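Local coordinates for protein putative TIM-barrel metal-dependent hydrolase (Mycobacterium avium subsp. paratuberculosis S397, PDB 4DZI) that is probably a metal-dependent hydrolase of the amidohydrolase superfamily, binding two metal ions, seen here as cadmium, in a TIM-barrel fold, at residues C[207-218]-C[274-284]. Sequence-based numbering, arbitrary orientation.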
loop_
_atom_site.group_PDB
_atom_site.type_symbol
_atom_site.label_atom_id
_atom_site.label_comp_id
_atom_site.label_asym_id
_atom_site.label_seq_id
_atom_site.Cartn_x
_atom_site.Cartn_y
_atom_site.Cartn_z
ATOM N N SER C 207 10.129 9.774 -9.990
ATOM C CA SER C 207 8.888 9.200 -10.494
ATOM C C SER C 207 9.126 8.669 -11.913
ATOM O O SER C 207 9.926 9.224 -12.657
ATOM C CB SER C 207 7.846 10.316 -10.548
ATOM O OG SER C 207 6.677 9.891 -11.179
ATOM N N LEU C 208 8.434 7.589 -12.280
ATOM C CA LEU C 208 8.481 7.102 -13.664
ATOM C C LEU C 208 8.052 8.201 -14.634
ATOM O O LEU C 208 8.541 8.264 -15.757
ATOM C CB LEU C 208 7.608 5.854 -13.812
ATOM C CG LEU C 208 8.334 4.612 -13.261
ATOM C CD1 LEU C 208 7.331 3.502 -12.968
ATOM C CD2 LEU C 208 9.365 4.118 -14.275
ATOM N N GLY C 209 7.165 9.078 -14.176
ATOM C CA GLY C 209 6.678 10.229 -14.964
ATOM C C GLY C 209 7.456 11.535 -14.880
ATOM O O GLY C 209 6.938 12.565 -15.320
ATOM N N ASP C 210 8.669 11.498 -14.332
ATOM C CA ASP C 210 9.595 12.633 -14.384
ATOM C C ASP C 210 9.766 13.115 -15.824
ATOM O O ASP C 210 9.919 12.322 -16.730
ATOM C CB ASP C 210 10.943 12.259 -13.798
ATOM C CG ASP C 210 11.766 13.485 -13.451
ATOM O OD1 ASP C 210 12.480 13.997 -14.345
ATOM O OD2 ASP C 210 11.694 13.928 -12.278
ATOM N N ARG C 211 9.747 14.421 -16.052
ATOM C CA ARG C 211 9.875 14.903 -17.411
ATOM C C ARG C 211 11.193 14.538 -18.080
ATOM O O ARG C 211 11.261 14.483 -19.315
ATOM C CB ARG C 211 9.697 16.432 -17.448
ATOM C CG ARG C 211 8.399 16.910 -16.815
ATOM C CD ARG C 211 7.180 16.416 -17.578
ATOM N NE ARG C 211 7.190 16.826 -18.986
ATOM C CZ ARG C 211 6.753 18.010 -19.418
ATOM N NH1 ARG C 211 6.283 18.895 -18.556
ATOM N NH2 ARG C 211 6.780 18.314 -20.711
ATOM N N SER C 212 12.235 14.298 -17.295
ATOM C CA SER C 212 13.497 13.879 -17.882
ATOM C C SER C 212 13.414 12.484 -18.547
ATOM O O SER C 212 14.323 12.082 -19.284
ATOM C CB SER C 212 14.638 13.920 -16.854
ATOM O OG SER C 212 14.471 12.901 -15.874
ATOM N N HIS C 213 12.319 11.764 -18.305
ATOM C CA HIS C 213 12.142 10.455 -18.947
ATOM C C HIS C 213 11.385 10.547 -20.232
ATOM O O HIS C 213 11.235 9.546 -20.938
ATOM C CB HIS C 213 11.409 9.497 -18.000
ATOM C CG HIS C 213 12.074 9.372 -16.645
ATOM N ND1 HIS C 213 11.404 8.947 -15.543
ATOM C CD2 HIS C 213 13.374 9.616 -16.241
ATOM C CE1 HIS C 213 12.240 8.940 -14.498
ATOM N NE2 HIS C 213 13.449 9.322 -14.921
ATOM N N ASP C 214 10.864 11.731 -20.551
ATOM C CA ASP C 214 10.066 11.872 -21.760
ATOM C C ASP C 214 10.740 11.367 -23.053
ATOM O O ASP C 214 10.074 10.791 -23.898
ATOM C CB ASP C 214 9.612 13.320 -21.943
ATOM C CG ASP C 214 8.452 13.660 -21.036
ATOM O OD1 ASP C 214 7.658 12.729 -20.751
ATOM O OD2 ASP C 214 8.350 14.831 -20.587
ATOM N N PRO C 215 12.046 11.602 -23.216
ATOM C CA PRO C 215 12.656 11.108 -24.461
ATOM C C PRO C 215 12.580 9.568 -24.625
ATOM O O PRO C 215 12.315 9.078 -25.716
ATOM C CB PRO C 215 14.096 11.614 -24.356
ATOM C CG PRO C 215 13.956 12.879 -23.541
ATOM C CD PRO C 215 12.938 12.532 -22.490
ATOM N N VAL C 216 12.767 8.829 -23.534
ATOM C CA VAL C 216 12.565 7.370 -23.552
ATOM C C VAL C 216 11.115 6.994 -23.905
ATOM O O VAL C 216 10.890 6.158 -24.777
ATOM C CB VAL C 216 12.985 6.738 -22.201
ATOM C CG1 VAL C 216 12.577 5.258 -22.144
ATOM C CG2 VAL C 216 14.495 6.892 -21.999
ATOM N N TRP C 217 10.126 7.533 -23.198
ATOM C CA TRP C 217 8.738 7.175 -23.539
ATOM C C TRP C 217 8.387 7.552 -24.953
ATOM O O TRP C 217 7.631 6.822 -25.618
ATOM C CB TRP C 217 7.717 7.831 -22.627
ATOM C CG TRP C 217 7.944 7.571 -21.164
ATOM C CD1 TRP C 217 8.070 8.519 -20.140
ATOM C CD2 TRP C 217 8.106 6.274 -20.503
ATOM N NE1 TRP C 217 8.249 7.913 -18.928
ATOM C CE2 TRP C 217 8.306 6.564 -19.079
ATOM C CE3 TRP C 217 8.093 4.928 -20.937
ATOM C CZ2 TRP C 217 8.465 5.555 -18.137
ATOM C CZ3 TRP C 217 8.270 3.926 -19.980
ATOM C CH2 TRP C 217 8.458 4.233 -18.615
ATOM N N ALA C 218 8.917 8.679 -25.433
ATOM C CA ALA C 218 8.640 9.059 -26.829
ATOM C C ALA C 218 9.246 8.049 -27.831
ATOM O O ALA C 218 8.594 7.694 -28.829
ATOM C CB ALA C 218 9.119 10.491 -27.133
ATOM N N SER C 274 2.273 6.354 -10.585
ATOM C CA SER C 274 3.329 7.241 -11.025
ATOM C C SER C 274 3.195 7.555 -12.502
ATOM O O SER C 274 3.268 8.716 -12.911
ATOM C CB SER C 274 4.678 6.593 -10.716
ATOM O OG SER C 274 5.729 7.341 -11.295
ATOM N N MET C 275 3.022 6.509 -13.320
ATOM C CA MET C 275 2.874 6.701 -14.762
ATOM C C MET C 275 1.693 7.589 -15.097
ATOM O O MET C 275 1.808 8.525 -15.916
ATOM C CB MET C 275 2.694 5.345 -15.470
ATOM C CG MET C 275 3.952 4.486 -15.397
ATOM S SD MET C 275 5.297 4.976 -16.503
ATOM C CE MET C 275 4.590 4.575 -18.090
ATOM N N ILE C 276 0.549 7.276 -14.505
ATOM C CA ILE C 276 -0.680 7.956 -14.876
ATOM C C ILE C 276 -0.746 9.358 -14.309
ATOM O O ILE C 276 -0.965 10.327 -15.065
ATOM C CB ILE C 276 -1.941 7.182 -14.463
ATOM C CG1 ILE C 276 -2.014 5.853 -15.239
ATOM C CG2 ILE C 276 -3.193 7.998 -14.781
ATOM C CD1 ILE C 276 -2.988 4.839 -14.677
ATOM N N VAL C 277 -0.586 9.472 -12.989
ATOM C CA VAL C 277 -0.755 10.783 -12.317
ATOM C C VAL C 277 0.236 11.814 -12.826
ATOM O O VAL C 277 -0.116 12.987 -12.996
ATOM C CB VAL C 277 -0.656 10.629 -10.777
ATOM C CG1 VAL C 277 -0.571 11.992 -10.095
ATOM C CG2 VAL C 277 -1.839 9.820 -10.265
ATOM N N HIS C 278 1.449 11.387 -13.111
ATOM C CA HIS C 278 2.452 12.300 -13.582
ATOM C C HIS C 278 2.444 12.477 -15.090
ATOM O O HIS C 278 3.354 12.985 -15.640
ATOM C CB HIS C 278 3.841 11.982 -13.043
ATOM C CG HIS C 278 4.039 12.375 -11.612
ATOM N ND1 HIS C 278 5.045 11.863 -10.837
ATOM C CD2 HIS C 278 3.361 13.232 -10.817
ATOM C CE1 HIS C 278 4.991 12.395 -9.636
ATOM N NE2 HIS C 278 3.972 13.223 -9.592
ATOM N N GLY C 279 1.375 12.036 -15.713
ATOM C CA GLY C 279 1.080 12.407 -17.102
ATOM C C GLY C 279 1.872 11.708 -18.195
ATOM O O GLY C 279 2.046 12.244 -19.278
ATOM N N VAL C 280 2.381 10.505 -17.930
ATOM C CA VAL C 280 3.096 9.828 -19.000
ATOM C C VAL C 280 2.198 9.537 -20.204
ATOM O O VAL C 280 2.635 9.695 -21.341
ATOM C CB VAL C 280 3.754 8.530 -18.509
ATOM C CG1 VAL C 280 4.380 7.789 -19.709
ATOM C CG2 VAL C 280 4.811 8.883 -17.469
ATOM N N PHE C 281 0.977 9.066 -19.976
ATOM C CA PHE C 281 0.063 8.785 -21.080
ATOM C C PHE C 281 -0.556 10.069 -21.647
ATOM O O PHE C 281 -1.006 10.099 -22.795
ATOM C CB PHE C 281 -1.002 7.782 -20.680
ATOM C CG PHE C 281 -0.420 6.473 -20.206
ATOM C CD1 PHE C 281 0.282 5.658 -21.090
ATOM C CD2 PHE C 281 -0.570 6.074 -18.892
ATOM C CE1 PHE C 281 0.830 4.448 -20.649
ATOM C CE2 PHE C 281 -0.032 4.875 -18.446
ATOM C CZ PHE C 281 0.666 4.059 -19.331
ATOM N N THR C 282 -0.573 11.131 -20.840
ATOM C CA THR C 282 -1.012 12.439 -21.345
ATOM C C THR C 282 0.001 12.927 -22.372
ATOM O O THR C 282 -0.376 13.326 -23.476
ATOM C CB THR C 282 -1.125 13.435 -20.195
ATOM O OG1 THR C 282 -2.107 12.963 -19.268
ATOM C CG2 THR C 282 -1.502 14.857 -20.734
ATOM N N ARG C 283 1.281 12.865 -22.043
ATOM C CA ARG C 283 2.325 13.350 -22.954
ATOM C C ARG C 283 2.599 12.385 -24.094
ATOM O O ARG C 283 3.076 12.793 -25.176
ATOM C CB ARG C 283 3.620 13.664 -22.203
ATOM C CG ARG C 283 3.475 14.842 -21.240
ATOM C CD ARG C 283 4.778 15.201 -20.569
ATOM N NE ARG C 283 5.258 14.127 -19.683
ATOM C CZ ARG C 283 4.831 13.906 -18.443
ATOM N NH1 ARG C 283 3.865 14.650 -17.904
ATOM N NH2 ARG C 283 5.360 12.897 -17.748
ATOM N N HIS C 284 2.305 11.108 -23.852
ATOM C CA HIS C 284 2.595 10.051 -24.818
ATOM C C HIS C 284 1.404 9.146 -25.005
ATOM O O HIS C 284 1.383 8.007 -24.527
ATOM C CB HIS C 284 3.822 9.260 -24.354
ATOM C CG HIS C 284 4.973 10.146 -23.943
ATOM N ND1 HIS C 284 5.808 10.720 -24.846
ATOM C CD2 HIS C 284 5.371 10.606 -22.692
ATOM C CE1 HIS C 284 6.714 11.479 -24.197
ATOM N NE2 HIS C 284 6.456 11.400 -22.878
HETATM O O HOH W 1 7.711 11.326 -18.448
#
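D214 and W217, near the start of helix 214-223, meet M275 near the end of helix 266-277, and V280, R283 and H284 on and just after helix 280-283, so the contact joins neighbouring outer helices of the TIM barrel. A Schellman motif with G279 as C-prime residue ends helix 266-277; the turn brings V280 and R283 round to face the other segment.

D214 OD1 takes two protein donors. R283 NE approaches on the syn side, 3.0 Å from D214 OD1, making a salt bridge. H284 NE2 arrives instead from above the carboxylate plane, 2.8 Å from D214 OD1, with a nearly straight N-H...O angle of 171°. D214 OD2 is held by R211 NE, which completes a salt-bridge network; the carboxylate of D214, shared by both arginines, probably offsets their closeness. R211 CD lies over the centre of one R283 guanidinium face and G279 O over the opposite one. Bent at chi3 (-65°), R283 sends both NH1 and NH2 to H278 O; this end-on pair anchors one end and, together with the near in-plane NE bond to D214 OD1, holds the guanidinium plane.

Beside this polar group, one face of the W217 indole carries two CH-pi contacts: V280 CG1 is 3.8 Å from the centroid of the five-membered ring, and M275 CE 4.0 Å from that of the six-membered ring. W217 CB in turn sits over the centre of one H284 ring face. The tryptophan also touches V227 of the barrel strand 227-230.

At the far end S207 OG, which closes an ST turn by accepting from G209 N, hydrogen-bonds H278 ND1 at the ring edge (2.6 Å) and S274 OG (2.7 Å). H278 NE2 is hydrogen-bonded to D256 OD1 of the second subunit.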